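Local coordinates for dihydrodipicolinate synthase (Bacillus anthracis, PDB 1XL9), which probably condenses pyruvate with aspartate semialdehyde, the opening step of the branch that leads to diaminopimelate and lysine, at residues M10-T15 against G209-V214; P60-E65 against S276-L281; V106-V111 against T137-M142; Q226-A231 against K238-L243; V248-S253 against Q293-S298. All blocks are in the same frame, centred on the assembly; numbering follows the deposited sequence.

Contact 1 of 5, residues M10-T15 against G209-V214; sequences MIDFGT and GAKGIV
The backbone bond of this contact runs from I213 N to T15 O, 2.8 Å long and nearly straight at 173°. A CA-H...O contact adds to it, G212 CA lying 3.4 Å from T15 O. Glycine suits this position because a beta-carbon on it would run straight into that oxygen. I213 instead carries its bulk aside, with CG2 still brushing T15 O. T15 ends the entry loop and leads into strand 16-20, while I213 belongs to strand 212-215, so the bond lies where the last strand meets the first and the (beta/alpha)8 barrel closes. Charged groups make a second, more outlying link. D12 holds its CG anti to the backbone N (chi1 179°), which places OD1 to accept from G14 N at 2.9 Å in an Asx turn, the N-H coming from above the carboxylate plane. The same OD1 faces K211 NZ at 3.2 Å, a salt bridge whose hydrogen bond is weak. Lysine has the reach for this, and its CD passes 3.7 Å from G14 O. One water accepts from both F13 N and K211 NZ, tying the ammonium to the loop backbone. The carbonyl of G14 is also bound by the Y195 hydroxyl.

Contact 2 of 5, residues P60-E65 against S276-L281; sequences PTLTSE and SVRLPL
R278 NH1 donates to T61 O over 2.7 Å, a short but bent bond (132° at the hydrogen), with the oxygen at the guanidinium edge and close to its plane; the donor is tilted 35° from the carbonyl plane. L62 comes at about a right angle to the arginine, laying CD1 over one guanidinium face, 3.4 Å from NH1. T61 and the aliphatic part of R278 slide past each other in opposite directions, T61 OG1 lying 3.8 Å from both R278 CB and R278 CD. Arginine fits here because its chain, extended from CG to NE, offers a long apolar flank before delivering its N-H groups. The methyl of threonine is also used: T61 CG2 touches L279 O at 3.3 Å. A water bridges T61 OG1 and R278 O, and R278 O also accepts from L281 N at 3.0 Å. That last bond closes a type VIa turn, with L279 and the cis-proline P280 at its corners; proline most readily takes a cis peptide. Beyond this shell, E58 holds both segments, its O bonded to T61 OG1 and its OE2 to R278 N. R278 NH1 forms a salt bridge with E66, R278 NH2 bonds G28 O, and F24 meets the arginine in a cation-pi contact. L279 and P280 pack on T93 and N91 of a second subunit. T63 N-caps helix 64-78, so the residues held by R278 end a beta-to-alpha loop, on the C-terminal side of the barrel strands where TIM-barrel enzymes carry their active sites.

Contact 3 of 5, residues V106-V111 against T137-M142; sequences VGVDAV and TPLPVM
Strand 110-114, helix 123-135 and strand 141-145 form a beta-alpha-beta unit of the TIM barrel, and V111 meets V141 where its two parallel strands begin. V111 N donates to P140 O at 3.0 Å, and V111 O accepts from M142 N at 2.8 Å with an angle of 174°. One residue thus bonds the two neighbours of its partner, as parallel pairing requires. P140 has no N-H to give D109 O, and its CD lies against that oxygen instead, P140 CD to D109 O being 3.2 Å; its own carbonyl serves V111. A110 adds a CA-H...O contact to P140 O, and its methyl packs beside the P140 ring. On the face of the sheet shared by the two valines, V111 CG2 and V141 CG2 meet at 3.6 Å; V111 CG2 sits between its own N and carbonyl carbon (CG1 at chi1 -72°), which swings this methyl onto its partner. Before the strands, L139 turns its isobutyl group across V108 at about a right angle, and the pair L139 CD2 to V108 CG2, at 3.4 Å, is tight. T137 OG1 accepts from L139 N at 3.2 Å, an ST turn just ahead of the leucine. Around the contact, V108 and L139 pack on A103 and T104 of helix 93-105, D109 OD1 accepts from V84 N of strand 84-86, and V141 pairs with V169 of strand 168-173, so both neighbouring strands join in.

Contact 4 of 5, residues Q226-A231 against K238-L243; sequences QEMIAA and KKAQKL
E227 OE1 and K239 NZ form a salt bridge of 2.7 Å at the outer margin of two neighbouring helices. The glutamate chain, extended beyond CG, meets the lysine at about a right angle, and the long flexible side chains suit this margin, where the glutamate is exposed and the lysine partly so. Inward of the charges lies L243. Its CD1 sits 3.7 Å from E227 CB and presses tightly on the M228 backbone, 3.4 Å from M228 CA. M228 and L243 slide past each other in opposite directions, their CB atoms 3.5 Å apart. With CG anti to the backbone N (chi1 180°), M228 runs along the groove past A240 O and then bends away toward T202 and L203. The backbones are nearest where M228 faces A240, and beside them A231 CB touches A240 CB at 3.9 Å. Small alanines on both helices are consistent with the short axis distance of 8.1 Å. On the far flank, Q241 bonds A207 O of a third subunit. With an angle of 153° between their directions and a short connection, helices 218-233 and 237-253 make an antiparallel alpha-alpha hairpin, by which the chain passes from the barrel to its C-terminal helices.

Contact 5 of 5, residues V248-S253 against Q293-S298; sequences VRVTDS and QSVMQS
V295 sets CG1 anti to its backbone N (chi1 -176°) and S253 turns OG between its own N and carbonyl carbon (chi1 60°), so that the valine methyls come up against the serine. V295 CG1 lies 3.4 Å from S253 OG, and V295 CG2 rests 3.7 Å from S253 CB. The serine hydroxyl donates to V250 O at 2.7 Å, a bond back into its own helix that satisfies the proton and lets a polar residue lie against an apolar one. V250 adds a looser contact, its CG2 standing 4.5 Å from V295 CG1. Helices 248-253 and 293-297 belong to the C-terminal helical region that follows the barrel, and they run nearly antiparallel, at 159° between directions, with axes 9.8 Å apart. At that spacing the beta-branched V295 reaches across with both methyls. At the surface edge R249 brings NH1 to 3.2 Å from S298 OG, which lies near the guanidinium plane. S298 OG donates to V295 O over 2.9 Å. R249 NE makes a salt bridge with E186 of a third subunit, which gives the charge a partner across the interface. M296, turned the other way, packs on A266 and M269 of helix 261-269 and on V220 of helix 218-233.

In the fold
From the N terminus, contact 1 brings the entry loop 10-15 to strand 212-215, closing the barrel and enclosing contact 3, which joins two adjacent strands within that loop; the two also touch, through M10 and I11 on P140. Contact 2 opens inside the loop of contact 1 but closes after it, so these two cross; it ties a beta-to-alpha loop to the C-terminal region on the opposite side of the chain's centre from contact 1. Contacts 3 and 4 both nest within contact 2. Contact 4 links the helix after the last strand to helix 237-253, whose later turns serve contact 5; that contact crosses contact 2 and fastens the C-terminal helix.

Contact 1 of 5, residues M10-T15 against G209-V214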
# COMPACT_ATOMS: atom_id res chain seq x y z
N MET A 10 -33.89 -15.99 -10.80
CA MET A 10 -33.87 -17.21 -11.66
C MET A 10 -33.12 -18.37 -10.95
O MET A 10 -33.57 -19.53 -11.02
CB MET A 10 -33.28 -16.86 -13.05
CG MET A 10 -31.81 -17.31 -13.26
SD MET A 10 -31.02 -16.60 -14.75
CE MET A 10 -29.69 -17.78 -15.06
N ILE A 11 -32.00 -18.05 -10.28
CA ILE A 11 -31.32 -19.00 -9.40
C ILE A 11 -30.92 -18.30 -8.10
O ILE A 11 -30.48 -17.18 -8.10
CB ILE A 11 -30.06 -19.64 -10.04
CG1 ILE A 11 -29.52 -20.76 -9.15
CG2 ILE A 11 -28.98 -18.59 -10.32
CD1 ILE A 11 -28.40 -21.55 -9.76
N ASP A 12 -31.07 -19.00 -6.99
CA ASP A 12 -31.00 -18.36 -5.71
C ASP A 12 -30.09 -19.17 -4.83
O ASP A 12 -30.43 -20.26 -4.44
CB ASP A 12 -32.41 -18.21 -5.07
CG ASP A 12 -32.37 -17.55 -3.67
OD1 ASP A 12 -31.34 -16.96 -3.28
OD2 ASP A 12 -33.35 -17.63 -2.93
N PHE A 13 -28.92 -18.62 -4.51
CA PHE A 13 -27.94 -19.29 -3.67
C PHE A 13 -28.15 -19.01 -2.19
O PHE A 13 -27.41 -19.54 -1.35
CB PHE A 13 -26.53 -18.81 -4.02
CG PHE A 13 -26.18 -18.94 -5.48
CD1 PHE A 13 -26.31 -20.16 -6.14
CD2 PHE A 13 -25.70 -17.84 -6.18
CE1 PHE A 13 -25.99 -20.28 -7.47
CE2 PHE A 13 -25.38 -17.96 -7.50
CZ PHE A 13 -25.52 -19.19 -8.16
N GLY A 14 -29.10 -18.14 -1.87
CA GLY A 14 -29.41 -17.79 -0.49
C GLY A 14 -28.43 -16.88 0.27
O GLY A 14 -27.63 -16.17 -0.32
N THR A 15 -28.51 -16.91 1.60
CA THR A 15 -27.70 -16.04 2.47
C THR A 15 -26.24 -16.47 2.68
O THR A 15 -25.37 -15.62 2.71
CB THR A 15 -28.37 -15.83 3.88
OG1 THR A 15 -28.73 -17.10 4.44
CG2 THR A 15 -29.63 -15.00 3.73
N GLY A 209 -26.96 -3.48 1.37
CA GLY A 209 -27.76 -4.13 0.35
C GLY A 209 -27.28 -5.46 -0.23
O GLY A 209 -27.89 -5.94 -1.20
N ALA A 210 -26.20 -6.04 0.31
CA ALA A 210 -25.65 -7.31 -0.22
C ALA A 210 -26.61 -8.47 0.08
O ALA A 210 -27.24 -8.49 1.15
CB ALA A 210 -24.30 -7.60 0.39
N LYS A 211 -26.71 -9.45 -0.84
CA LYS A 211 -27.59 -10.63 -0.66
C LYS A 211 -27.13 -11.51 0.49
O LYS A 211 -27.93 -12.09 1.20
CB LYS A 211 -27.63 -11.49 -1.94
CG LYS A 211 -29.04 -11.94 -2.41
CD LYS A 211 -29.40 -13.39 -1.98
CE LYS A 211 -30.70 -13.92 -2.66
NZ LYS A 211 -30.60 -14.03 -4.21
N GLY A 212 -25.83 -11.64 0.67
CA GLY A 212 -25.30 -12.34 1.83
C GLY A 212 -23.82 -12.54 1.74
O GLY A 212 -23.10 -11.66 1.30
N ILE A 213 -23.36 -13.74 2.13
CA ILE A 213 -21.92 -14.02 2.25
C ILE A 213 -21.51 -15.34 1.55
O ILE A 213 -22.25 -16.33 1.63
CB ILE A 213 -21.55 -14.07 3.74
CG1 ILE A 213 -20.10 -14.46 3.97
CG2 ILE A 213 -22.41 -15.10 4.47
CD1 ILE A 213 -19.12 -13.48 3.42
N VAL A 214 -20.37 -15.35 0.86
CA VAL A 214 -19.70 -16.60 0.48
C VAL A 214 -18.59 -16.82 1.52
O VAL A 214 -17.68 -15.99 1.67
CB VAL A 214 -19.14 -16.61 -0.94
CG1 VAL A 214 -18.63 -17.97 -1.27
CG2 VAL A 214 -20.22 -16.21 -1.99
O HOH W 1 -28.52 -15.64 -5.07

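Contact 2 of 5, residues P60-E65 against S276-L281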
# COMPACT_ATOMS: atom_id res chain seq x y z
N PRO A 60 -5.68 -24.91 -6.64
CA PRO A 60 -4.33 -24.88 -7.24
C PRO A 60 -3.59 -26.22 -7.27
O PRO A 60 -2.81 -26.48 -8.22
CB PRO A 60 -3.57 -23.91 -6.30
CG PRO A 60 -4.62 -23.02 -5.77
CD PRO A 60 -5.78 -23.95 -5.51
N THR A 61 -3.82 -27.06 -6.27
CA THR A 61 -3.10 -28.32 -6.14
C THR A 61 -3.96 -29.50 -6.56
O THR A 61 -3.57 -30.66 -6.41
CB THR A 61 -2.61 -28.52 -4.69
OG1 THR A 61 -3.69 -28.28 -3.78
CG2 THR A 61 -1.60 -27.44 -4.32
N LEU A 62 -5.14 -29.21 -7.10
CA LEU A 62 -5.96 -30.22 -7.76
C LEU A 62 -5.57 -30.37 -9.23
O LEU A 62 -5.31 -29.38 -9.91
CB LEU A 62 -7.44 -29.87 -7.63
CG LEU A 62 -8.21 -30.54 -6.50
CD1 LEU A 62 -7.25 -31.05 -5.43
CD2 LEU A 62 -9.23 -29.59 -5.89
N THR A 63 -5.54 -31.61 -9.70
CA THR A 63 -5.52 -31.88 -11.13
C THR A 63 -6.90 -31.65 -11.75
O THR A 63 -7.91 -31.60 -11.05
CB THR A 63 -5.06 -33.32 -11.40
OG1 THR A 63 -6.08 -34.24 -10.98
CG2 THR A 63 -3.88 -33.68 -10.51
N SER A 64 -6.93 -31.50 -13.07
CA SER A 64 -8.18 -31.30 -13.79
C SER A 64 -9.10 -32.47 -13.58
O SER A 64 -10.29 -32.32 -13.38
CB SER A 64 -7.94 -31.11 -15.29
OG SER A 64 -9.24 -31.06 -15.92
N GLU A 65 -8.54 -33.66 -13.59
CA GLU A 65 -9.34 -34.88 -13.37
C GLU A 65 -9.90 -35.00 -11.91
O GLU A 65 -11.03 -35.44 -11.71
CB GLU A 65 -8.51 -36.11 -13.74
CG GLU A 65 -8.22 -36.25 -15.28
CD GLU A 65 -7.14 -35.30 -15.76
OE1 GLU A 65 -6.22 -34.98 -14.96
OE2 GLU A 65 -7.23 -34.87 -16.91
N SER A 276 -5.40 -33.03 6.21
CA SER A 276 -4.53 -31.87 6.09
C SER A 276 -4.55 -31.29 4.66
O SER A 276 -5.54 -31.45 3.92
CB SER A 276 -3.10 -32.25 6.54
OG SER A 276 -2.26 -31.11 6.60
N VAL A 277 -3.45 -30.65 4.29
CA VAL A 277 -3.33 -29.86 3.05
C VAL A 277 -2.18 -30.29 2.19
O VAL A 277 -1.27 -30.99 2.66
CB VAL A 277 -3.11 -28.35 3.32
CG1 VAL A 277 -4.42 -27.65 3.61
CG2 VAL A 277 -2.06 -28.14 4.42
N ARG A 278 -2.19 -29.82 0.94
CA ARG A 278 -1.11 -30.10 0.02
C ARG A 278 -0.12 -28.96 -0.08
O ARG A 278 -0.47 -27.79 0.02
CB ARG A 278 -1.67 -30.39 -1.38
CG ARG A 278 -2.62 -31.61 -1.38
CD ARG A 278 -3.20 -31.90 -2.80
NE ARG A 278 -4.04 -33.12 -2.89
CZ ARG A 278 -4.60 -33.56 -4.06
NH1 ARG A 278 -4.39 -32.88 -5.17
NH2 ARG A 278 -5.34 -34.67 -4.13
N LEU A 279 1.13 -29.31 -0.33
CA LEU A 279 2.15 -28.32 -0.64
C LEU A 279 1.79 -27.47 -1.86
O LEU A 279 1.32 -27.97 -2.87
CB LEU A 279 3.50 -29.00 -0.86
CG LEU A 279 4.12 -29.50 0.44
CD1 LEU A 279 5.15 -30.51 0.15
CD2 LEU A 279 4.78 -28.36 1.21
N PRO A 280 2.11 -26.18 -1.79
CA PRO A 280 2.97 -25.49 -0.83
C PRO A 280 2.41 -25.08 0.54
O PRO A 280 3.07 -24.30 1.22
CB PRO A 280 3.36 -24.24 -1.60
CG PRO A 280 2.18 -23.94 -2.31
CD PRO A 280 1.63 -25.23 -2.81
N LEU A 281 1.23 -25.56 0.94
CA LEU A 281 0.69 -25.30 2.27
C LEU A 281 1.04 -26.40 3.23
O LEU A 281 1.23 -27.52 2.80
CB LEU A 281 -0.83 -25.15 2.23
CG LEU A 281 -1.48 -24.17 1.22
CD1 LEU A 281 -2.96 -24.24 1.35
CD2 LEU A 281 -1.06 -22.69 1.37
O HOH W 2 -2.80 -26.86 -1.24

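Contact 3 of 5, residues V106-V111 against T137-M142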
# COMPACT_ATOMS: atom_id res chain seq x y z
N VAL A 106 -21.39 -32.64 -15.91
CA VAL A 106 -21.59 -33.44 -14.71
C VAL A 106 -22.77 -32.97 -13.88
O VAL A 106 -23.06 -33.59 -12.87
CB VAL A 106 -20.29 -33.57 -13.77
CG1 VAL A 106 -19.03 -33.79 -14.58
CG2 VAL A 106 -20.14 -32.41 -12.83
N GLY A 107 -23.39 -31.85 -14.23
CA GLY A 107 -24.62 -31.42 -13.58
C GLY A 107 -24.57 -30.42 -12.41
O GLY A 107 -25.47 -30.41 -11.51
N VAL A 108 -23.55 -29.56 -12.40
CA VAL A 108 -23.47 -28.51 -11.37
C VAL A 108 -24.51 -27.50 -11.74
O VAL A 108 -24.98 -27.51 -12.86
CB VAL A 108 -22.09 -27.83 -11.29
CG1 VAL A 108 -21.00 -28.86 -11.02
CG2 VAL A 108 -21.78 -27.02 -12.55
N ASP A 109 -24.84 -26.63 -10.81
CA ASP A 109 -25.89 -25.66 -11.03
C ASP A 109 -25.38 -24.31 -11.55
O ASP A 109 -26.13 -23.54 -12.16
CB ASP A 109 -26.66 -25.55 -9.73
CG ASP A 109 -27.29 -26.89 -9.34
OD1 ASP A 109 -26.90 -27.46 -8.31
OD2 ASP A 109 -28.17 -27.39 -10.09
N ALA A 110 -24.08 -24.07 -11.35
CA ALA A 110 -23.45 -22.79 -11.64
C ALA A 110 -21.93 -22.89 -11.57
O ALA A 110 -21.37 -23.84 -10.99
CB ALA A 110 -23.90 -21.79 -10.63
N VAL A 111 -21.28 -21.87 -12.12
CA VAL A 111 -19.84 -21.74 -12.03
C VAL A 111 -19.40 -20.43 -11.43
O VAL A 111 -20.00 -19.39 -11.69
CB VAL A 111 -19.13 -21.91 -13.38
CG1 VAL A 111 -19.19 -23.35 -13.80
CG2 VAL A 111 -19.74 -21.02 -14.48
N THR A 137 -21.32 -21.57 -21.89
CA THR A 137 -22.11 -22.48 -21.06
C THR A 137 -23.50 -21.92 -20.98
O THR A 137 -23.69 -20.71 -21.13
CB THR A 137 -21.47 -22.63 -19.59
OG1 THR A 137 -22.20 -23.58 -18.81
CG2 THR A 137 -21.41 -21.32 -18.86
N PRO A 138 -24.51 -22.79 -20.79
CA PRO A 138 -25.82 -22.25 -20.46
C PRO A 138 -26.04 -21.99 -18.96
O PRO A 138 -27.03 -21.41 -18.56
CB PRO A 138 -26.77 -23.32 -21.02
CG PRO A 138 -26.01 -24.58 -20.88
CD PRO A 138 -24.54 -24.25 -20.98
N LEU A 139 -25.11 -22.42 -18.14
CA LEU A 139 -25.23 -22.28 -16.69
C LEU A 139 -25.12 -20.84 -16.22
O LEU A 139 -24.44 -20.01 -16.85
CB LEU A 139 -24.12 -23.10 -16.02
CG LEU A 139 -24.43 -24.45 -15.36
CD1 LEU A 139 -25.50 -25.23 -16.04
CD2 LEU A 139 -23.16 -25.32 -15.15
N PRO A 140 -25.74 -20.53 -15.07
CA PRO A 140 -25.44 -19.28 -14.34
C PRO A 140 -23.97 -19.13 -13.89
O PRO A 140 -23.32 -20.12 -13.51
CB PRO A 140 -26.35 -19.36 -13.12
CG PRO A 140 -27.33 -20.39 -13.41
CD PRO A 140 -26.75 -21.34 -14.38
N VAL A 141 -23.51 -17.89 -13.89
CA VAL A 141 -22.10 -17.54 -13.68
C VAL A 141 -21.96 -16.51 -12.54
O VAL A 141 -22.61 -15.49 -12.57
CB VAL A 141 -21.47 -17.00 -14.99
CG1 VAL A 141 -20.15 -16.33 -14.73
CG2 VAL A 141 -21.32 -18.15 -16.03
N MET A 142 -21.13 -16.80 -11.54
CA MET A 142 -20.84 -15.89 -10.40
C MET A 142 -19.38 -15.36 -10.49
O MET A 142 -18.43 -16.12 -10.44
CB MET A 142 -21.11 -16.57 -9.07
CG MET A 142 -20.67 -15.74 -7.88
SD MET A 142 -21.26 -16.30 -6.30
CE MET A 142 -19.84 -17.13 -5.68

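Contact 4 of 5, residues Q226-A231 against K238-L243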
# COMPACT_ATOMS: atom_id res chain seq x y z
N GLN A 226 -26.34 -17.59 10.61
CA GLN A 226 -27.72 -17.61 10.13
C GLN A 226 -28.62 -16.92 11.19
O GLN A 226 -29.51 -16.13 10.86
CB GLN A 226 -28.10 -19.08 9.92
CG GLN A 226 -28.84 -19.46 8.65
CD GLN A 226 -28.50 -18.65 7.36
OE1 GLN A 226 -27.98 -19.22 6.38
NE2 GLN A 226 -28.90 -17.38 7.32
N GLU A 227 -28.30 -17.18 12.46
CA GLU A 227 -28.89 -16.49 13.63
C GLU A 227 -28.72 -14.96 13.56
O GLU A 227 -29.71 -14.20 13.61
CB GLU A 227 -28.22 -17.03 14.91
CG GLU A 227 -29.16 -17.54 15.97
CD GLU A 227 -28.57 -17.44 17.41
OE1 GLU A 227 -29.26 -16.83 18.27
OE2 GLU A 227 -27.43 -17.95 17.68
N MET A 228 -27.46 -14.53 13.41
CA MET A 228 -27.10 -13.13 13.20
C MET A 228 -27.83 -12.48 12.02
O MET A 228 -28.31 -11.35 12.13
CB MET A 228 -25.59 -13.02 12.96
CG MET A 228 -25.09 -11.61 12.72
SD MET A 228 -23.40 -11.47 12.16
CE MET A 228 -23.72 -11.54 10.35
N ILE A 229 -27.86 -13.15 10.88
CA ILE A 229 -28.48 -12.56 9.69
C ILE A 229 -29.97 -12.34 9.93
O ILE A 229 -30.52 -11.28 9.60
CB ILE A 229 -28.25 -13.43 8.44
CG1 ILE A 229 -26.80 -13.29 7.99
CG2 ILE A 229 -29.25 -13.06 7.29
CD1 ILE A 229 -26.46 -14.14 6.75
N ALA A 230 -30.63 -13.33 10.54
CA ALA A 230 -32.07 -13.22 10.85
C ALA A 230 -32.35 -12.06 11.81
O ALA A 230 -33.33 -11.31 11.62
CB ALA A 230 -32.59 -14.54 11.45
N ALA A 231 -31.49 -11.92 12.82
CA ALA A 231 -31.57 -10.86 13.84
C ALA A 231 -31.46 -9.48 13.22
O ALA A 231 -32.22 -8.56 13.55
CB ALA A 231 -30.48 -11.04 14.88
N LYS A 238 -28.86 -5.29 18.43
CA LYS A 238 -27.88 -5.55 19.48
C LYS A 238 -27.56 -7.04 19.61
O LYS A 238 -26.47 -7.42 20.07
CB LYS A 238 -28.35 -4.97 20.83
CG LYS A 238 -27.17 -4.66 21.81
CD LYS A 238 -27.25 -3.22 22.42
CE LYS A 238 -25.86 -2.52 22.41
NZ LYS A 238 -25.37 -2.27 20.99
N LYS A 239 -28.54 -7.88 19.23
CA LYS A 239 -28.38 -9.34 19.15
C LYS A 239 -27.53 -9.76 17.96
O LYS A 239 -26.69 -10.65 18.08
CB LYS A 239 -29.76 -10.02 19.06
CG LYS A 239 -29.75 -11.55 18.73
CD LYS A 239 -31.01 -12.25 19.26
CE LYS A 239 -31.46 -13.38 18.36
NZ LYS A 239 -30.40 -14.39 18.06
N ALA A 240 -27.75 -9.11 16.81
CA ALA A 240 -26.90 -9.28 15.63
C ALA A 240 -25.46 -8.85 15.91
O ALA A 240 -24.52 -9.50 15.43
CB ALA A 240 -27.49 -8.52 14.40
N GLN A 241 -25.29 -7.77 16.68
CA GLN A 241 -23.97 -7.24 17.00
C GLN A 241 -23.14 -8.14 17.92
O GLN A 241 -21.94 -8.22 17.77
CB GLN A 241 -24.09 -5.82 17.59
CG GLN A 241 -24.37 -4.70 16.54
CD GLN A 241 -24.92 -3.37 17.15
OE1 GLN A 241 -24.86 -3.15 18.39
NE2 GLN A 241 -25.43 -2.50 16.29
N LYS A 242 -23.75 -8.84 18.86
CA LYS A 242 -23.01 -9.82 19.66
C LYS A 242 -22.55 -10.99 18.77
O LYS A 242 -21.49 -11.56 19.00
CB LYS A 242 -23.85 -10.37 20.82
CG LYS A 242 -23.65 -9.69 22.16
CD LYS A 242 -22.55 -10.35 23.02
CE LYS A 242 -21.19 -9.62 22.92
NZ LYS A 242 -21.16 -8.32 23.70
N LEU A 243 -23.38 -11.36 17.78
CA LEU A 243 -23.03 -12.52 16.93
C LEU A 243 -21.96 -12.07 15.93
O LEU A 243 -21.01 -12.79 15.68
CB LEU A 243 -24.26 -13.14 16.23
CG LEU A 243 -25.30 -13.83 17.14
CD1 LEU A 243 -26.56 -14.06 16.40
CD2 LEU A 243 -24.82 -15.14 17.78

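Contact 5 of 5, residues V248-S253 against Q293-S298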
# COMPACT_ATOMS: atom_id res chain seq x y z
N VAL A 248 -16.44 -12.08 13.63
CA VAL A 248 -15.19 -11.41 13.29
C VAL A 248 -14.04 -12.06 14.04
O VAL A 248 -13.02 -12.37 13.46
CB VAL A 248 -15.31 -9.89 13.61
CG1 VAL A 248 -13.95 -9.21 13.59
CG2 VAL A 248 -16.27 -9.19 12.60
N ARG A 249 -14.22 -12.31 15.33
CA ARG A 249 -13.20 -12.92 16.16
C ARG A 249 -12.81 -14.33 15.73
O ARG A 249 -11.63 -14.63 15.58
CB ARG A 249 -13.71 -12.92 17.60
CG ARG A 249 -12.94 -13.80 18.55
CD ARG A 249 -13.12 -13.26 19.99
NE ARG A 249 -14.49 -12.78 20.20
CZ ARG A 249 -15.50 -13.53 20.61
NH1 ARG A 249 -15.31 -14.83 20.93
NH2 ARG A 249 -16.71 -12.97 20.73
N VAL A 250 -13.80 -15.21 15.59
CA VAL A 250 -13.58 -16.55 14.99
C VAL A 250 -12.94 -16.47 13.60
O VAL A 250 -12.03 -17.22 13.31
CB VAL A 250 -14.90 -17.37 14.90
CG1 VAL A 250 -14.72 -18.60 14.05
CG2 VAL A 250 -15.39 -17.75 16.30
N THR A 251 -13.42 -15.56 12.75
CA THR A 251 -12.90 -15.45 11.38
C THR A 251 -11.41 -15.13 11.39
O THR A 251 -10.63 -15.67 10.61
CB THR A 251 -13.64 -14.37 10.58
OG1 THR A 251 -14.99 -14.79 10.37
CG2 THR A 251 -12.97 -14.11 9.25
N ASP A 252 -11.02 -14.23 12.27
CA ASP A 252 -9.63 -13.84 12.33
C ASP A 252 -8.70 -14.99 12.69
O ASP A 252 -7.64 -15.08 12.10
CB ASP A 252 -9.41 -12.66 13.25
CG ASP A 252 -9.84 -11.36 12.61
OD1 ASP A 252 -10.04 -11.34 11.36
OD2 ASP A 252 -9.97 -10.38 13.36
N SER A 253 -9.12 -15.88 13.60
CA SER A 253 -8.30 -17.06 13.96
C SER A 253 -8.11 -18.03 12.80
O SER A 253 -7.21 -18.86 12.79
CB SER A 253 -8.89 -17.81 15.19
OG SER A 253 -10.21 -18.29 14.98
N GLN A 293 -7.29 -23.38 18.93
CA GLN A 293 -8.11 -24.15 19.84
C GLN A 293 -8.81 -23.25 20.83
O GLN A 293 -10.03 -23.37 21.02
CB GLN A 293 -7.25 -25.15 20.63
CG GLN A 293 -8.04 -25.97 21.66
CD GLN A 293 -8.19 -27.45 21.29
OE1 GLN A 293 -7.29 -28.25 21.56
NE2 GLN A 293 -9.36 -27.82 20.73
N SER A 294 -8.04 -22.35 21.46
CA SER A 294 -8.57 -21.45 22.49
C SER A 294 -9.68 -20.52 21.98
O SER A 294 -10.63 -20.23 22.69
CB SER A 294 -7.43 -20.65 23.13
OG SER A 294 -6.46 -21.53 23.70
N VAL A 295 -9.59 -20.11 20.72
CA VAL A 295 -10.66 -19.34 20.07
C VAL A 295 -11.93 -20.20 19.84
O VAL A 295 -13.06 -19.70 19.97
CB VAL A 295 -10.22 -18.77 18.72
CG1 VAL A 295 -11.32 -17.89 18.12
CG2 VAL A 295 -8.95 -17.97 18.89
N MET A 296 -11.72 -21.47 19.47
CA MET A 296 -12.81 -22.43 19.27
C MET A 296 -13.51 -22.74 20.58
O MET A 296 -14.72 -22.98 20.60
CB MET A 296 -12.28 -23.73 18.68
CG MET A 296 -11.70 -23.60 17.28
SD MET A 296 -12.84 -22.86 16.08
CE MET A 296 -14.08 -24.16 15.94
N GLN A 297 -12.75 -22.76 21.67
CA GLN A 297 -13.31 -22.98 23.01
C GLN A 297 -14.18 -21.81 23.48
O GLN A 297 -15.13 -22.00 24.25
CB GLN A 297 -12.20 -23.28 24.03
CG GLN A 297 -12.23 -24.72 24.59
CD GLN A 297 -10.96 -25.52 24.30
OE1 GLN A 297 -11.03 -26.64 23.79
NE2 GLN A 297 -9.80 -24.95 24.64
N SER A 298 -13.87 -20.61 22.99
CA SER A 298 -14.62 -19.41 23.35
C SER A 298 -15.95 -19.25 22.59
O SER A 298 -16.65 -18.26 22.79
CB SER A 298 -13.77 -18.16 23.09
OG SER A 298 -14.00 -17.66 21.77